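PDB 2IA2: putative Transcriptional Regulator from Rhodococcus sp., which probably binds DNA through an N-terminal helix-turn-helix domain and responds to a small effector through its C-terminal domain, as in other IclR-family regulators. Local coordinates for residues A[27-32]-A[40-45]; A[59-64]-A[71-76]; A[90-95]-A[111-116]; A[225-230]-A[251-256]. One frame throughout, in Å; residues are numbered along the deposited sequence.

Following the chain from the N terminus, the four contacts come in series: each closes its own loop before the next opens, and none nest or cross. Contact 1 joins the end of helix 18-28 to helix 39-46. Contact 2 joins the end of helix 50-63 to strand 72-75. These two touch, with Phe30 lying against the backbone of strand 72-75, and both also meet the second subunit. Contacts 3 and 4 set helices 92-107 and 246-264 on neighbouring strands 110-117 and 223-232 of one antiparallel sheet. Contacts 1 and 2 thus hold the N-terminal DNA-binding part together, contacts 3 and 4 the C-terminal domain. The centres of contacts 1 and 3 are about 35 Å apart.

Contact 1 of 4, residues A[27-32]-A[40-45]; sequences IRCFDH and SDVARA
Cys29 and Phe30 meet Val42 and Ala45 inside the IclR helix-turn-helix domain. The contact sets the C-terminal end of helix 18-28 and the turn after it against helix 39-46. All direct contacts between the two segments are apolar. Cys29 CB lies 3.9 Å from Ala45 CB, where the two backbones come nearest. One turn back along the helix, the CG2 methyl of Val42 serves two partners. It reaches Cys29 SG at 4.3 Å and sits 4.2 Å from Phe30 CZ, the far end of that ring. It comes up to the ring obliquely. With Val42 CG1 anti to the backbone N (chi1 165°), it is CG2, beside that N, that is turned to Cys29 and Phe30.

Polar links run through a third party. Arg37, on the short strand 37-38, makes a salt bridge to Asp41 OD2 and a hydrogen bond to Cys29 O, so one guanidinium bridges both segments. Val42 also packs on Leu57 of helix 50-63, and Phe30 on Leu75 of strand 72-75. Cys29, Phe30 and Val42 are buried, while Ala45 lies at the surface. Within 27-32 the sulfur covers its neighbour: Cys29 SG lies 4.0 Å above the plane of the Phe30 ring, offset toward the rim.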
# COMPACT_ATOMS: atom_id res chain seq x y z
N ILE A 27 -1.86 12.38 -16.11
CA ILE A 27 -0.90 11.61 -15.31
C ILE A 27 -1.30 10.14 -15.38
O ILE A 27 -0.42 9.29 -15.57
CB ILE A 27 -0.92 12.04 -13.79
CG1 ILE A 27 -0.35 13.45 -13.63
CG2 ILE A 27 -0.17 11.03 -12.91
CD1 ILE A 27 -0.50 14.03 -12.22
N ARG A 28 -2.61 9.85 -15.28
CA ARG A 28 -3.08 8.45 -15.26
C ARG A 28 -2.91 7.71 -16.61
O ARG A 28 -2.99 6.47 -16.66
CB ARG A 28 -4.60 8.36 -14.91
CG ARG A 28 -5.00 8.84 -13.54
CD ARG A 28 -4.94 7.83 -12.48
NE ARG A 28 -5.58 6.54 -12.77
CZ ARG A 28 -6.75 6.15 -12.27
NH1 ARG A 28 -7.45 6.96 -11.49
NH2 ARG A 28 -7.22 4.93 -12.54
N CYS A 29 -2.71 8.44 -17.69
CA CYS A 29 -2.63 7.78 -19.00
C CYS A 29 -1.29 7.06 -19.25
O CYS A 29 -1.18 6.29 -20.20
CB CYS A 29 -3.05 8.72 -20.17
SG CYS A 29 -1.65 9.71 -20.77
N PHE A 30 -0.29 7.26 -18.38
CA PHE A 30 0.94 6.44 -18.37
C PHE A 30 0.81 5.12 -17.59
O PHE A 30 0.21 5.04 -16.52
CB PHE A 30 2.13 7.30 -17.87
CG PHE A 30 2.27 8.60 -18.65
CD1 PHE A 30 1.60 9.73 -18.24
CD2 PHE A 30 3.00 8.66 -19.84
CE1 PHE A 30 1.64 10.94 -18.96
CE2 PHE A 30 3.07 9.89 -20.60
CZ PHE A 30 2.42 11.02 -20.15
N ASP A 31 1.34 4.06 -18.15
CA ASP A 31 1.29 2.79 -17.46
C ASP A 31 2.28 1.82 -18.09
O ASP A 31 3.18 2.24 -18.86
CB ASP A 31 -0.12 2.22 -17.50
CG ASP A 31 -0.68 2.14 -18.91
OD1 ASP A 31 0.11 2.02 -19.90
OD2 ASP A 31 -1.91 2.22 -19.05
N HIS A 32 2.09 0.54 -17.78
CA HIS A 32 3.06 -0.45 -18.21
C HIS A 32 3.15 -0.54 -19.74
O HIS A 32 4.24 -0.67 -20.32
CB HIS A 32 2.72 -1.83 -17.61
CG HIS A 32 3.53 -2.93 -18.21
ND1 HIS A 32 4.83 -3.19 -17.82
CD2 HIS A 32 3.25 -3.82 -19.20
CE1 HIS A 32 5.30 -4.20 -18.53
NE2 HIS A 32 4.36 -4.61 -19.36
N SER A 40 0.07 13.71 -29.48
CA SER A 40 -1.16 13.19 -30.11
C SER A 40 -1.66 11.96 -29.34
O SER A 40 -2.89 11.76 -29.18
CB SER A 40 -0.93 12.80 -31.57
OG SER A 40 -0.61 13.96 -32.33
N ASP A 41 -0.73 11.14 -28.87
CA ASP A 41 -1.10 9.93 -28.17
C ASP A 41 -1.67 10.21 -26.78
O ASP A 41 -2.58 9.53 -26.34
CB ASP A 41 0.08 8.96 -28.09
CG ASP A 41 -0.34 7.53 -27.66
OD1 ASP A 41 -1.29 6.93 -28.27
OD2 ASP A 41 0.33 6.98 -26.73
N VAL A 42 -1.16 11.22 -26.10
CA VAL A 42 -1.74 11.65 -24.84
C VAL A 42 -3.15 12.23 -25.10
O VAL A 42 -4.06 11.98 -24.30
CB VAL A 42 -0.88 12.75 -24.15
CG1 VAL A 42 -1.64 13.45 -23.06
CG2 VAL A 42 0.40 12.17 -23.60
N ALA A 43 -3.30 13.04 -26.16
CA ALA A 43 -4.62 13.59 -26.55
C ALA A 43 -5.61 12.44 -26.75
O ALA A 43 -6.72 12.42 -26.18
CB ALA A 43 -4.52 14.44 -27.85
N ARG A 44 -5.22 11.48 -27.58
CA ARG A 44 -6.06 10.30 -27.85
C ARG A 44 -6.45 9.53 -26.60
O ARG A 44 -7.57 9.10 -26.46
CB ARG A 44 -5.32 9.35 -28.77
CG ARG A 44 -6.20 8.26 -29.45
CD ARG A 44 -5.32 7.13 -29.98
NE ARG A 44 -6.05 6.20 -30.86
CZ ARG A 44 -5.48 5.17 -31.53
NH1 ARG A 44 -4.17 4.93 -31.42
NH2 ARG A 44 -6.21 4.36 -32.32
N ALA A 45 -5.51 9.34 -25.69
CA ALA A 45 -5.74 8.54 -24.48
C ALA A 45 -6.67 9.21 -23.46
O ALA A 45 -7.26 8.52 -22.61
CB ALA A 45 -4.41 8.22 -23.83

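Contact 2 of 4, residues A[59-64]-A[71-76]; sequences TLVELG and SAFWLT
The end of helix 50-63 is joined here to strand 72-75, which pairs with strand 66-68 in the hairpin that forms the wing of a winged helix-turn-helix. Gly64 and Thr76 carry the polar part. Gly64 ends the helix in a Schellman motif. It has a positive phi of 90°, and its N lies 3.0 Å from Val61 O, with a weaker bond back to Leu60 O. A side chain here would jam against the carbonyl O of Leu63. The turn leaves Gly64 O facing Thr76, whose OG1 donates to it at 2.6 Å. The donor lies in the carbonyl plane, on a lone pair, at a C=O...donor angle of 141°. With chi1 at 74°, Thr76 OG1 stands between its own backbone N and carbonyl carbon, and CG2 packs 3.5 Å from Gly64 O. Thr76 OG1 is also hydrogen-bonded to Arg78 N. A valine in its place would probably leave Gly64 O without this donor and Arg78 N without its mate.

The apolar part lies three residues earlier, on the strand itself. Val61 CG2 comes to the edge of the Phe73 ring, near its plane, 4.4 Å from CD2. The hydroxyl thus links the helix end to the segment leaving the wing, and a single methyl-to-ring touch adds a looser apolar hold.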
# COMPACT_ATOMS: atom_id res chain seq x y z
N THR A 59 2.07 22.31 -18.24
CA THR A 59 1.97 22.70 -16.84
C THR A 59 2.62 21.65 -16.01
O THR A 59 3.44 21.97 -15.17
CB THR A 59 0.51 22.95 -16.43
OG1 THR A 59 0.00 23.99 -17.27
CG2 THR A 59 0.40 23.42 -14.98
N LEU A 60 2.33 20.38 -16.28
CA LEU A 60 2.99 19.29 -15.55
C LEU A 60 4.51 19.25 -15.69
O LEU A 60 5.20 18.94 -14.74
CB LEU A 60 2.39 17.93 -15.93
CG LEU A 60 0.93 17.77 -15.54
CD1 LEU A 60 0.29 16.55 -16.25
CD2 LEU A 60 0.79 17.66 -14.02
N VAL A 61 5.03 19.51 -16.88
CA VAL A 61 6.46 19.69 -17.03
C VAL A 61 7.00 20.85 -16.13
O VAL A 61 8.01 20.68 -15.42
CB VAL A 61 6.84 19.93 -18.50
CG1 VAL A 61 8.28 20.38 -18.58
CG2 VAL A 61 6.67 18.64 -19.33
N GLU A 62 6.35 22.02 -16.19
CA GLU A 62 6.71 23.14 -15.34
C GLU A 62 6.70 22.76 -13.85
O GLU A 62 7.63 23.12 -13.10
CB GLU A 62 5.77 24.34 -15.63
CG GLU A 62 6.27 25.67 -15.13
CD GLU A 62 5.87 26.88 -16.03
OE1 GLU A 62 5.07 26.75 -17.03
OE2 GLU A 62 6.36 28.00 -15.73
N LEU A 63 5.68 22.02 -13.42
CA LEU A 63 5.55 21.56 -12.05
C LEU A 63 6.52 20.43 -11.69
O LEU A 63 6.68 20.13 -10.52
CB LEU A 63 4.11 21.13 -11.77
CG LEU A 63 3.12 22.28 -11.77
CD1 LEU A 63 1.72 21.80 -11.63
CD2 LEU A 63 3.44 23.25 -10.59
N GLY A 64 7.16 19.79 -12.66
CA GLY A 64 8.15 18.76 -12.33
C GLY A 64 7.61 17.35 -12.21
O GLY A 64 8.35 16.41 -11.83
N SER A 71 9.44 15.52 -28.02
CA SER A 71 8.45 14.74 -28.77
C SER A 71 7.66 13.76 -27.90
O SER A 71 6.45 13.64 -28.05
CB SER A 71 9.07 14.07 -30.00
OG SER A 71 10.22 13.33 -29.63
N ALA A 72 8.35 13.08 -27.00
CA ALA A 72 7.71 12.24 -26.01
C ALA A 72 7.66 12.95 -24.64
O ALA A 72 8.46 13.84 -24.35
CB ALA A 72 8.44 10.85 -25.93
N PHE A 73 6.70 12.54 -23.82
CA PHE A 73 6.52 12.95 -22.43
C PHE A 73 6.48 11.69 -21.60
O PHE A 73 6.08 10.62 -22.10
CB PHE A 73 5.17 13.68 -22.28
CG PHE A 73 5.04 14.88 -23.15
CD1 PHE A 73 4.63 14.77 -24.49
CD2 PHE A 73 5.34 16.13 -22.65
CE1 PHE A 73 4.51 15.91 -25.32
CE2 PHE A 73 5.24 17.28 -23.47
CZ PHE A 73 4.82 17.17 -24.81
N TRP A 74 6.90 11.78 -20.34
CA TRP A 74 6.80 10.69 -19.39
C TRP A 74 6.75 11.25 -17.97
O TRP A 74 6.99 12.42 -17.76
CB TRP A 74 8.00 9.72 -19.55
CG TRP A 74 9.31 10.40 -19.38
CD1 TRP A 74 10.03 10.53 -18.21
CD2 TRP A 74 10.08 11.10 -20.39
NE1 TRP A 74 11.19 11.24 -18.43
CE2 TRP A 74 11.25 11.60 -19.75
CE3 TRP A 74 9.89 11.35 -21.77
CZ2 TRP A 74 12.25 12.33 -20.45
CZ3 TRP A 74 10.88 12.06 -22.46
CH2 TRP A 74 12.05 12.55 -21.80
N LEU A 75 6.46 10.40 -17.00
CA LEU A 75 6.34 10.87 -15.63
C LEU A 75 7.67 10.85 -14.92
O LEU A 75 8.56 10.10 -15.28
CB LEU A 75 5.33 10.04 -14.82
CG LEU A 75 3.91 10.09 -15.39
CD1 LEU A 75 3.04 9.08 -14.65
CD2 LEU A 75 3.36 11.52 -15.27
N THR A 76 7.78 11.66 -13.87
CA THR A 76 8.96 11.73 -13.05
C THR A 76 8.56 11.21 -11.67
O THR A 76 7.36 11.08 -11.40
CB THR A 76 9.41 13.19 -12.83
OG1 THR A 76 8.51 13.81 -11.91
CG2 THR A 76 9.51 14.02 -14.14

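Contact 3 of 4, residues A[90-95]-A[111-116]; sequences LSLPEV and SSVSIL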
# COMPACT_ATOMS: atom_id res chain seq x y z
N LEU A 90 -1.47 1.76 4.68
CA LEU A 90 -2.73 1.54 5.39
C LEU A 90 -2.93 0.09 5.82
O LEU A 90 -2.70 -0.84 5.05
CB LEU A 90 -3.95 1.96 4.51
CG LEU A 90 -4.05 3.41 4.08
CD1 LEU A 90 -5.25 3.73 3.13
CD2 LEU A 90 -4.09 4.32 5.31
N SER A 91 -3.37 -0.10 7.06
CA SER A 91 -3.62 -1.45 7.56
C SER A 91 -4.96 -1.95 7.02
O SER A 91 -5.79 -1.18 6.50
CB SER A 91 -3.62 -1.44 9.12
OG SER A 91 -4.65 -0.59 9.50
N LEU A 92 -5.20 -3.24 7.14
CA LEU A 92 -6.54 -3.70 6.83
C LEU A 92 -7.68 -2.94 7.56
O LEU A 92 -8.68 -2.60 6.92
CB LEU A 92 -6.65 -5.22 6.98
CG LEU A 92 -8.08 -5.75 7.13
CD1 LEU A 92 -8.71 -5.91 5.77
CD2 LEU A 92 -8.11 -7.09 7.92
N PRO A 93 -7.60 -2.75 8.90
CA PRO A 93 -8.70 -2.00 9.53
C PRO A 93 -8.90 -0.58 8.97
O PRO A 93 -10.02 -0.12 8.86
CB PRO A 93 -8.27 -1.92 11.01
CG PRO A 93 -7.37 -3.08 11.20
CD PRO A 93 -6.64 -3.26 9.91
N GLU A 94 -7.81 0.13 8.66
CA GLU A 94 -7.90 1.49 8.13
C GLU A 94 -8.49 1.45 6.71
O GLU A 94 -9.20 2.37 6.32
CB GLU A 94 -6.51 2.12 8.07
CG GLU A 94 -5.91 2.37 9.44
CD GLU A 94 -4.40 2.73 9.41
OE1 GLU A 94 -3.62 2.25 8.55
OE2 GLU A 94 -3.98 3.44 10.31
N VAL A 95 -8.19 0.41 5.93
CA VAL A 95 -8.77 0.28 4.59
C VAL A 95 -10.30 0.01 4.71
O VAL A 95 -11.13 0.68 4.05
CB VAL A 95 -8.07 -0.80 3.76
CG1 VAL A 95 -8.92 -1.15 2.51
CG2 VAL A 95 -6.59 -0.35 3.36
N SER A 111 -21.84 -3.32 11.40
CA SER A 111 -20.96 -4.03 10.44
C SER A 111 -19.56 -4.11 11.06
O SER A 111 -19.18 -3.20 11.77
CB SER A 111 -20.93 -3.35 9.07
OG SER A 111 -20.40 -2.03 9.17
N SER A 112 -18.85 -5.23 10.83
CA SER A 112 -17.55 -5.47 11.40
C SER A 112 -16.66 -6.14 10.39
O SER A 112 -17.15 -6.77 9.39
CB SER A 112 -17.65 -6.45 12.56
OG SER A 112 -18.59 -5.99 13.54
N VAL A 113 -15.36 -6.12 10.70
CA VAL A 113 -14.42 -6.95 9.93
C VAL A 113 -13.65 -7.77 10.94
O VAL A 113 -13.27 -7.25 11.98
CB VAL A 113 -13.49 -6.08 9.01
CG1 VAL A 113 -12.27 -6.89 8.50
CG2 VAL A 113 -14.25 -5.54 7.82
N SER A 114 -13.38 -9.04 10.64
CA SER A 114 -12.54 -9.86 11.54
C SER A 114 -11.54 -10.67 10.75
O SER A 114 -11.63 -10.80 9.52
CB SER A 114 -13.39 -10.82 12.39
OG SER A 114 -14.08 -11.71 11.51
N ILE A 115 -10.56 -11.20 11.48
CA ILE A 115 -9.59 -12.09 10.89
C ILE A 115 -9.54 -13.34 11.75
O ILE A 115 -10.07 -13.33 12.85
CB ILE A 115 -8.19 -11.41 10.82
CG1 ILE A 115 -7.70 -11.08 12.24
CG2 ILE A 115 -8.26 -10.19 9.87
CD1 ILE A 115 -6.29 -10.66 12.33
N LEU A 116 -8.92 -14.40 11.24
CA LEU A 116 -8.87 -15.67 11.95
C LEU A 116 -7.61 -15.79 12.80
O LEU A 116 -6.52 -15.44 12.34
CB LEU A 116 -8.96 -16.84 10.97
CG LEU A 116 -9.20 -18.22 11.58
CD1 LEU A 116 -10.57 -18.30 12.22
CD2 LEU A 116 -9.03 -19.31 10.52
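Glu94 OE1 accepts from Ser91 N at 2.8 Å, in a nearly straight bond of 170°. The N-H meets the carboxylate on its anti side, 23° out of plane. In return Glu94 N makes a weak bond of 3.3 Å to Ser91 OG. Together they form a capping box, with Ser91 at the N-cap of helix 92-107.

The first residue of that helix, Leu92, makes the contact with strand 110-117. Its CG is anti to the backbone N (chi1 160°), which sends the branch toward the sheet. One methyl does the touching. Leu92 CD2 lies 3.7 Å from Ile115 CG2 and 4.2 Å from Val113 CG1. The Leu92 and Ile115 side chains run past one another in opposite directions, so they meet alongside through these methyls.

Val113 and Ile115 are two apart on the strand and both point to the helix. Ser114 between them points away and packs on Met150 and Leu154 of helix 149-156, so this part of the sheet has helices on both faces. Leu92 also touches Ala225 of the neighbouring strand 223-232 and Leu260 of helix 246-264.

No hydrogen bond crosses between the segments. The capping box ties Ser91 N, and weakly Glu94 N, to side chains of the same segment. What passes between the two segments is apolar packing of one leucine methyl on two strand side chains.

Contact 4 of 4, residues A[225-230]-A[251-256]; sequences AAVNIS and VTATDI
The Val227 side chain is turned so that CG2 is anti to the backbone N, and CG1 stands between that N and the carbonyl carbon (chi1 51°). Both methyls then face helix 246-264, each with partners of its own. Val227 CG1 packs 3.7 Å from Ala253 CB and 3.9 Å from Ala253 CA, so it rests on the helix backbone as well as on the methyl. Val227 CG2 lies 4.3 Å from Thr252 CG2 and 4.5 Å from Ile256 CD1. Thr252 and Ile256 are one helical turn apart and receive this methyl more loosely. The strand and helix segments run roughly antiparallel, at 148°, with axes 9.0 Å apart at closest approach.

Val227 also touches Leu100 of helix 92-107, so two helices cover it on this face of the sheet. Ala226 points away from helix 246-264 and packs on Met150 and Val153 of helix 149-156.

The two threonine hydroxyls bond back to the helix's own carbonyls. Thr252 OG1 bonds to Ser248 O, and Val251 O takes both Asp255 N and Thr254 OG1, the latter at 2.9 Å. Thr252 thus offers the strand its methyl. The contact is apolar and all four touching residues are buried, consistent with hydrophobic packing of helix on sheet, tight only at Ala253.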
# COMPACT_ATOMS: atom_id res chain seq x y z
N ALA A 225 -9.81 -11.96 5.35
CA ALA A 225 -10.63 -11.36 6.41
C ALA A 225 -12.08 -11.67 6.08
O ALA A 225 -12.35 -12.21 5.00
CB ALA A 225 -10.39 -9.81 6.46
N ALA A 226 -13.01 -11.35 6.98
CA ALA A 226 -14.42 -11.42 6.63
C ALA A 226 -15.10 -10.12 7.06
O ALA A 226 -14.69 -9.51 8.03
CB ALA A 226 -15.05 -12.57 7.33
N VAL A 227 -16.18 -9.73 6.39
CA VAL A 227 -16.96 -8.55 6.79
C VAL A 227 -18.39 -9.06 7.10
O VAL A 227 -18.84 -9.96 6.44
CB VAL A 227 -16.94 -7.47 5.65
CG1 VAL A 227 -17.33 -8.09 4.27
CG2 VAL A 227 -17.81 -6.26 6.01
N ASN A 228 -19.06 -8.50 8.10
CA ASN A 228 -20.41 -8.91 8.42
C ASN A 228 -21.36 -7.75 8.59
O ASN A 228 -20.95 -6.58 8.61
CB ASN A 228 -20.44 -9.87 9.65
CG ASN A 228 -20.60 -9.17 11.00
OD1 ASN A 228 -20.57 -7.95 11.07
ND2 ASN A 228 -20.77 -9.96 12.08
N ILE A 229 -22.65 -8.10 8.65
CA ILE A 229 -23.69 -7.27 9.24
C ILE A 229 -24.26 -8.15 10.36
O ILE A 229 -24.46 -9.33 10.15
CB ILE A 229 -24.83 -6.97 8.24
CG1 ILE A 229 -24.32 -6.11 7.07
CG2 ILE A 229 -26.02 -6.29 8.95
CD1 ILE A 229 -25.24 -6.09 5.85
N SER A 230 -24.52 -7.59 11.54
CA SER A 230 -25.12 -8.37 12.61
C SER A 230 -26.40 -7.67 13.04
O SER A 230 -26.45 -6.43 13.13
CB SER A 230 -24.14 -8.48 13.80
OG SER A 230 -24.55 -9.48 14.73
N VAL A 251 -21.27 -6.03 -1.95
CA VAL A 251 -20.63 -4.89 -2.59
C VAL A 251 -19.55 -4.29 -1.67
O VAL A 251 -18.49 -3.91 -2.13
CB VAL A 251 -21.66 -3.84 -3.07
CG1 VAL A 251 -20.96 -2.61 -3.62
CG2 VAL A 251 -22.56 -4.44 -4.23
N THR A 252 -19.81 -4.24 -0.36
CA THR A 252 -18.85 -3.72 0.58
C THR A 252 -17.61 -4.60 0.60
O THR A 252 -16.52 -4.09 0.58
CB THR A 252 -19.50 -3.63 2.00
OG1 THR A 252 -20.55 -2.67 1.92
CG2 THR A 252 -18.50 -3.17 3.06
N ALA A 253 -17.79 -5.92 0.63
CA ALA A 253 -16.70 -6.84 0.65
C ALA A 253 -15.80 -6.56 -0.57
O ALA A 253 -14.61 -6.45 -0.43
CB ALA A 253 -17.21 -8.28 0.58
N THR A 254 -16.40 -6.44 -1.76
CA THR A 254 -15.63 -6.22 -2.97
C THR A 254 -14.92 -4.83 -3.00
O THR A 254 -13.74 -4.69 -3.40
CB THR A 254 -16.51 -6.46 -4.24
OG1 THR A 254 -17.47 -5.42 -4.39
CG2 THR A 254 -17.28 -7.73 -4.15
N ASP A 255 -15.61 -3.80 -2.54
CA ASP A 255 -14.96 -2.49 -2.36
C ASP A 255 -13.73 -2.55 -1.45
O ASP A 255 -12.75 -1.87 -1.72
CB ASP A 255 -15.92 -1.49 -1.71
CG ASP A 255 -17.10 -1.14 -2.62
OD1 ASP A 255 -17.05 -1.44 -3.83
OD2 ASP A 255 -18.06 -0.53 -2.10
N ILE A 256 -13.82 -3.29 -0.35
CA ILE A 256 -12.70 -3.42 0.60
C ILE A 256 -11.53 -4.21 -0.06
O ILE A 256 -10.36 -3.77 -0.01
CB ILE A 256 -13.15 -4.08 1.98
CG1 ILE A 256 -14.08 -3.14 2.74
CG2 ILE A 256 -11.94 -4.42 2.89
CD1 ILE A 256 -14.70 -3.74 4.04